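Local coordinates for protein isomaltose glucohydrolase (Kribbella flavida, PDB 5Z3E) that hydrolyses the alpha-1,6-glucosidic linkage of isomaltose from the non-reducing end, yielding beta-D-glucose and D-glucose during intracellular breakdown of a starch-derived cyclic tetrasaccharide, at residues A[184-189]-A[231-236]; A[240-245]-A[275-280]. The protein carries 1 engineered substitution. All coordinates share one frame; numbering follows the deposited sequence.

Interaction 1: residues A[184-189]-A[231-236]; sequences YLLAFW and SAATLQ
Leu186 does the reaching in this contact, spreading its two methyls over Ala233 and Thr234 on the first turns of helix 231-248. The apolar touches come first. CD1 of Leu186 meets CB of Ala233 at 4.1 Å, methyl against methyl. The other branch, CD2, lies against the backbone of the partner helix, 4.1 Å from Thr234 CA, with Thr234 CG2 a little farther off at 4.3 Å. The same CD2 is 3.9 Å from Ala233 O, a van der Waals approach of a methyl to a carbonyl oxygen. Leu186 gets there with CG anti to its own carbonyl carbon (chi1 -68°), which carries the fork off the last turns of helix 175-188 and across to the neighbour.

No hydrogen bond crosses between the segments. Thr234 OG1 gives its proton to Ser231 O one turn back, at 2.8 Å; the C=O...OG1 angle is 137° and the donor lies 27° off the carbonyl plane. The hydroxyl is thus satisfied inside its own segment. The side chain of Thr234 also touches Leu216 and Val219 of helix 206-220, and Val237 and Trp230 add to the cover on Leu186.

With just 112 Å² buried and no salt bridge, the contact between these segments is purely van der Waals, carried by Leu186 on one side; Trp189 adds packing farther along helix 231-248.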
loop_
_atom_site.group_PDB
_atom_site.type_symbol
_atom_site.label_atom_id
_atom_site.label_comp_id
_atom_site.label_asym_id
_atom_site.label_seq_id
_atom_site.Cartn_x
_atom_site.Cartn_y
_atom_site.Cartn_z
ATOM N N TYR A 184 -5.007 -11.354 13.956
ATOM C CA TYR A 184 -5.690 -10.064 14.000
ATOM C C TYR A 184 -6.629 -9.907 12.801
ATOM O O TYR A 184 -7.799 -9.529 12.965
ATOM C CB TYR A 184 -4.625 -8.978 14.034
ATOM C CG TYR A 184 -5.144 -7.566 14.194
ATOM C CD1 TYR A 184 -5.744 -7.143 15.363
ATOM C CD2 TYR A 184 -4.983 -6.620 13.188
ATOM C CE1 TYR A 184 -6.168 -5.839 15.536
ATOM C CE2 TYR A 184 -5.383 -5.310 13.348
ATOM C CZ TYR A 184 -5.965 -4.913 14.529
ATOM O OH TYR A 184 -6.343 -3.629 14.787
ATOM N N LEU A 185 -6.130 -10.175 11.598
ATOM C CA LEU A 185 -6.944 -9.996 10.413
ATOM C C LEU A 185 -8.088 -10.975 10.311
ATOM O O LEU A 185 -9.172 -10.614 9.851
ATOM C CB LEU A 185 -6.075 -10.053 9.164
ATOM C CG LEU A 185 -5.105 -8.891 8.996
ATOM C CD1 LEU A 185 -4.213 -9.123 7.809
ATOM C CD2 LEU A 185 -5.846 -7.571 8.897
ATOM N N LEU A 186 -7.887 -12.222 10.744
ATOM C CA LEU A 186 -8.989 -13.179 10.700
ATOM C C LEU A 186 -10.144 -12.701 11.582
ATOM O O LEU A 186 -11.298 -12.961 11.277
ATOM C CB LEU A 186 -8.536 -14.576 11.107
ATOM C CG LEU A 186 -7.587 -15.273 10.142
ATOM C CD1 LEU A 186 -7.129 -16.581 10.755
ATOM C CD2 LEU A 186 -8.216 -15.531 8.794
ATOM N N ALA A 187 -9.832 -12.030 12.683
ATOM C CA ALA A 187 -10.855 -11.518 13.583
ATOM C C ALA A 187 -11.521 -10.250 13.090
ATOM O O ALA A 187 -12.702 -10.041 13.376
ATOM C CB ALA A 187 -10.251 -11.271 14.949
ATOM N N PHE A 188 -10.783 -9.376 12.403
ATOM C CA PHE A 188 -11.232 -8.001 12.191
ATOM C C PHE A 188 -11.343 -7.576 10.737
ATOM O O PHE A 188 -11.592 -6.403 10.457
ATOM C CB PHE A 188 -10.358 -7.037 12.997
ATOM C CG PHE A 188 -10.437 -7.270 14.473
ATOM C CD1 PHE A 188 -11.638 -7.141 15.135
ATOM C CD2 PHE A 188 -9.322 -7.641 15.209
ATOM C CE1 PHE A 188 -11.732 -7.356 16.472
ATOM C CE2 PHE A 188 -9.412 -7.870 16.551
ATOM C CZ PHE A 188 -10.601 -7.735 17.191
ATOM N N TRP A 189 -11.221 -8.504 9.793
ATOM C CA TRP A 189 -11.250 -8.138 8.391
ATOM C C TRP A 189 -12.532 -7.431 7.972
ATOM O O TRP A 189 -12.491 -6.615 7.053
ATOM C CB TRP A 189 -11.025 -9.353 7.521
ATOM C CG TRP A 189 -12.137 -10.296 7.573
ATOM C CD1 TRP A 189 -12.301 -11.343 8.439
ATOM C CD2 TRP A 189 -13.289 -10.296 6.720
ATOM N NE1 TRP A 189 -13.470 -11.995 8.170
ATOM C CE2 TRP A 189 -14.088 -11.354 7.118
ATOM C CE3 TRP A 189 -13.723 -9.478 5.662
ATOM C CZ2 TRP A 189 -15.303 -11.662 6.456
ATOM C CZ3 TRP A 189 -14.904 -9.741 5.035
ATOM C CH2 TRP A 189 -15.682 -10.806 5.452
ATOM N N SER A 231 -3.887 -22.019 8.284
ATOM C CA SER A 231 -3.730 -22.132 6.845
ATOM C C SER A 231 -5.069 -22.112 6.095
ATOM O O SER A 231 -5.282 -21.290 5.204
ATOM C CB SER A 231 -2.940 -23.396 6.501
ATOM O OG SER A 231 -2.851 -23.575 5.116
ATOM N N ALA A 232 -5.954 -23.045 6.404
ATOM C CA ALA A 232 -7.230 -23.115 5.700
ATOM C C ALA A 232 -8.067 -21.876 5.935
ATOM O O ALA A 232 -8.737 -21.367 5.020
ATOM C CB ALA A 232 -7.998 -24.365 6.145
ATOM N N ALA A 233 -8.084 -21.392 7.169
ATOM C CA ALA A 233 -8.911 -20.253 7.527
ATOM C C ALA A 233 -8.585 -19.043 6.664
ATOM O O ALA A 233 -9.484 -18.281 6.302
ATOM C CB ALA A 233 -8.753 -19.926 8.997
ATOM N N THR A 234 -7.298 -18.835 6.354
ATOM C CA THR A 234 -6.931 -17.661 5.573
ATOM C C THR A 234 -7.602 -17.664 4.205
ATOM O O THR A 234 -8.061 -16.622 3.739
ATOM C CB THR A 234 -5.422 -17.489 5.471
ATOM O OG1 THR A 234 -4.805 -18.552 4.767
ATOM C CG2 THR A 234 -4.803 -17.253 6.839
ATOM N N LEU A 235 -7.653 -18.823 3.544
ATOM C CA LEU A 235 -8.292 -18.876 2.229
ATOM C C LEU A 235 -9.811 -18.792 2.327
ATOM O O LEU A 235 -10.459 -18.254 1.423
ATOM C CB LEU A 235 -7.844 -20.074 1.420
ATOM C CG LEU A 235 -6.355 -20.104 1.087
ATOM C CD1 LEU A 235 -6.072 -21.183 0.072
ATOM C CD2 LEU A 235 -5.839 -18.745 0.585
ATOM N N GLN A 236 -10.393 -19.326 3.398
ATOM C CA GLN A 236 -11.833 -19.230 3.570
ATOM C C GLN A 236 -12.249 -17.770 3.805
ATOM O O GLN A 236 -13.230 -17.303 3.233
ATOM C CB GLN A 236 -12.314 -20.139 4.676
ATOM C CG GLN A 236 -13.823 -20.392 4.565
ATOM C CD GLN A 236 -14.200 -21.352 3.426
ATOM O OE1 GLN A 236 -13.665 -22.452 3.354
ATOM N NE2 GLN A 236 -15.073 -20.969 2.525
#

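Interaction 2: residues A[240-245]-A[275-280]; sequences RIRSLV and FGLVPP
The flat guanidinium of Arg242 turns its NH1 to His213 NE2, a hydrogen bond to helix 206-220, and it is CG and CD of the chain that touch Leu277. The site belongs to the (alpha/alpha)6-barrel characteristic of family 15 glycoside hydrolases, where helix 231-248 meets the irregular segment leading toward helix 283-296.

Arg242 and Leu277 run past each other in opposite directions: CG of Arg242 passes CD2 of Leu277 at 4.1 Å, and CD lies 3.8 Å from Leu277 O. The bend of the arginine chain at chi3 (-57°) turns the guanidinium away from Leu277 while CG and CD stay against it.

Leu277 supplies everything on the loop side, its fork meeting side chains of Ile241, Arg242 and Val245, which span one turn of the helix. CD2 finds Ile241 CG2 more loosely, at 4.4 Å. Leu277 is backbone hydrogen-bonded to Cys271, and its side chain touches His213, whose ND1 is hydrogen-bonded to Phe275 O.

One turn on from Ile241, Val245 meets Leu277 tip to tip: CD1 of Leu277 sits almost evenly against both valine methyls, 4.1 Å from CG1 and 4.2 Å from CG2.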
loop_
_atom_site.group_PDB
_atom_site.type_symbol
_atom_site.label_atom_id
_atom_site.label_comp_id
_atom_site.label_asym_id
_atom_site.label_seq_id
_atom_site.Cartn_x
_atom_site.Cartn_y
_atom_site.Cartn_z
ATOM N N ARG A 240 -14.560 -15.084 1.693
ATOM C CA ARG A 240 -15.586 -14.237 2.290
ATOM C C ARG A 240 -15.413 -12.781 1.885
ATOM O O ARG A 240 -16.401 -12.078 1.628
ATOM C CB ARG A 240 -15.560 -14.360 3.811
ATOM C CG ARG A 240 -15.941 -15.735 4.336
ATOM C CD ARG A 240 -15.995 -15.831 5.839
ATOM N NE ARG A 240 -16.411 -17.169 6.226
ATOM C CZ ARG A 240 -15.741 -18.136 6.892
ATOM N NH1 ARG A 240 -14.411 -18.021 7.128
ATOM N NH2 ARG A 240 -16.329 -19.339 7.118
ATOM N N ILE A 241 -14.173 -12.298 1.817
ATOM C CA ILE A 241 -13.909 -10.951 1.354
ATOM C C ILE A 241 -14.407 -10.788 -0.079
ATOM O O ILE A 241 -15.078 -9.814 -0.416
ATOM C CB ILE A 241 -12.419 -10.603 1.467
ATOM C CG1 ILE A 241 -12.001 -10.507 2.939
ATOM C CG2 ILE A 241 -12.134 -9.306 0.731
ATOM C CD1 ILE A 241 -10.510 -10.426 3.170
ATOM N N ARG A 242 -14.050 -11.748 -0.935
ATOM C CA ARG A 242 -14.488 -11.664 -2.320
ATOM C C ARG A 242 -16.008 -11.693 -2.437
ATOM O O ARG A 242 -16.574 -10.986 -3.273
ATOM C CB ARG A 242 -13.842 -12.744 -3.182
ATOM C CG ARG A 242 -12.337 -12.628 -3.253
ATOM C CD ARG A 242 -11.715 -13.538 -4.304
ATOM N NE ARG A 242 -12.048 -14.941 -4.089
ATOM C CZ ARG A 242 -11.333 -15.836 -3.413
ATOM N NH1 ARG A 242 -10.159 -15.514 -2.891
ATOM N NH2 ARG A 242 -11.810 -17.062 -3.226
ATOM N N SER A 243 -16.681 -12.478 -1.601
ATOM C CA SER A 243 -18.134 -12.490 -1.603
ATOM C C SER A 243 -18.702 -11.112 -1.286
ATOM O O SER A 243 -19.675 -10.665 -1.895
ATOM C CB SER A 243 -18.683 -13.477 -0.580
ATOM O OG SER A 243 -18.381 -14.812 -0.903
ATOM N N LEU A 244 -18.134 -10.449 -0.295
ATOM C CA LEU A 244 -18.599 -9.141 0.106
ATOM C C LEU A 244 -18.388 -8.118 -1.018
ATOM O O LEU A 244 -19.273 -7.299 -1.312
ATOM C CB LEU A 244 -17.887 -8.766 1.369
ATOM C CG LEU A 244 -18.353 -7.576 2.084
ATOM C CD1 LEU A 244 -19.850 -7.631 2.409
ATOM C CD2 LEU A 244 -17.569 -7.466 3.427
ATOM N N VAL A 245 -17.214 -8.159 -1.657
ATOM C CA VAL A 245 -16.948 -7.272 -2.772
ATOM C C VAL A 245 -17.873 -7.568 -3.947
ATOM O O VAL A 245 -18.386 -6.645 -4.586
ATOM C CB VAL A 245 -15.462 -7.314 -3.143
ATOM C CG1 VAL A 245 -15.183 -6.514 -4.396
ATOM C CG2 VAL A 245 -14.603 -6.801 -1.987
ATOM N N PHE A 275 -3.092 -7.408 -5.220
ATOM C CA PHE A 275 -3.848 -8.123 -4.194
ATOM C C PHE A 275 -4.771 -9.227 -4.694
ATOM O O PHE A 275 -5.226 -10.041 -3.887
ATOM C CB PHE A 275 -4.545 -7.153 -3.289
ATOM C CG PHE A 275 -3.532 -6.198 -2.545
ATOM C CD1 PHE A 275 -2.332 -6.699 -2.017
ATOM C CD2 PHE A 275 -3.817 -4.906 -2.428
ATOM C CE1 PHE A 275 -1.419 -5.866 -1.371
ATOM C CE2 PHE A 275 -2.924 -4.036 -1.716
ATOM C CZ PHE A 275 -1.720 -4.575 -1.268
ATOM N N GLY A 276 -5.069 -9.291 -5.983
ATOM C CA GLY A 276 -5.617 -10.507 -6.579
ATOM C C GLY A 276 -7.084 -10.844 -6.356
ATOM O O GLY A 276 -7.447 -12.008 -6.468
ATOM N N LEU A 277 -7.922 -9.845 -6.142
ATOM C CA LEU A 277 -9.373 -10.148 -6.079
ATOM C C LEU A 277 -9.855 -10.768 -7.419
ATOM O O LEU A 277 -10.738 -11.643 -7.418
ATOM C CB LEU A 277 -10.200 -8.888 -5.742
ATOM C CG LEU A 277 -10.107 -8.052 -4.404
ATOM C CD1 LEU A 277 -11.077 -6.846 -4.178
ATOM C CD2 LEU A 277 -10.310 -9.048 -3.297
ATOM N N VAL A 278 -9.321 -10.266 -8.521
ATOM C CA VAL A 278 -9.624 -10.759 -9.876
ATOM C C VAL A 278 -8.312 -10.800 -10.724
ATOM O O VAL A 278 -7.461 -10.037 -10.361
ATOM C CB VAL A 278 -10.644 -9.859 -10.606
ATOM C CG1 VAL A 278 -11.972 -9.890 -9.948
ATOM C CG2 VAL A 278 -10.189 -8.447 -10.729
ATOM N N PRO A 279 -8.275 -11.670 -11.740
ATOM C CA PRO A 279 -7.037 -11.608 -12.638
ATOM C C PRO A 279 -6.967 -10.235 -13.417
ATOM O O PRO A 279 -7.973 -9.587 -13.656
ATOM C CB PRO A 279 -7.273 -12.815 -13.579
ATOM C CG PRO A 279 -8.183 -13.675 -12.875
ATOM C CD PRO A 279 -9.157 -12.798 -12.104
ATOM N N PRO A 280 -5.757 -9.864 -13.936
ATOM C CA PRO A 280 -5.656 -8.649 -14.779
ATOM C C PRO A 280 -6.545 -8.669 -15.991
ATOM O O PRO A 280 -6.933 -7.625 -16.476
ATOM C CB PRO A 280 -4.166 -8.607 -15.174
ATOM C CG PRO A 280 -3.509 -9.367 -14.075
ATOM C CD PRO A 280 -4.450 -10.460 -13.640
#

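In the fold
Helix 231-248 is common to both contacts: interaction 1 uses its first turns and interaction 2 the later ones, with centres about 14 Å apart. They follow in series along the chain, the first closing before the second opens. Trp189 bridges them, its ring packing on Arg240, Ile241 and Leu244, with CE3 of Trp189 3.4 Å from CG1 of Ile241. Helix 206-220 lines both, through Leu216 and Val219 at interaction 1 and His213 at interaction 2. Helix 231-248 therefore joins helix 175-188 to the segment 275-280 on one flank of the helical barrel, away from the annotated catalytic residues.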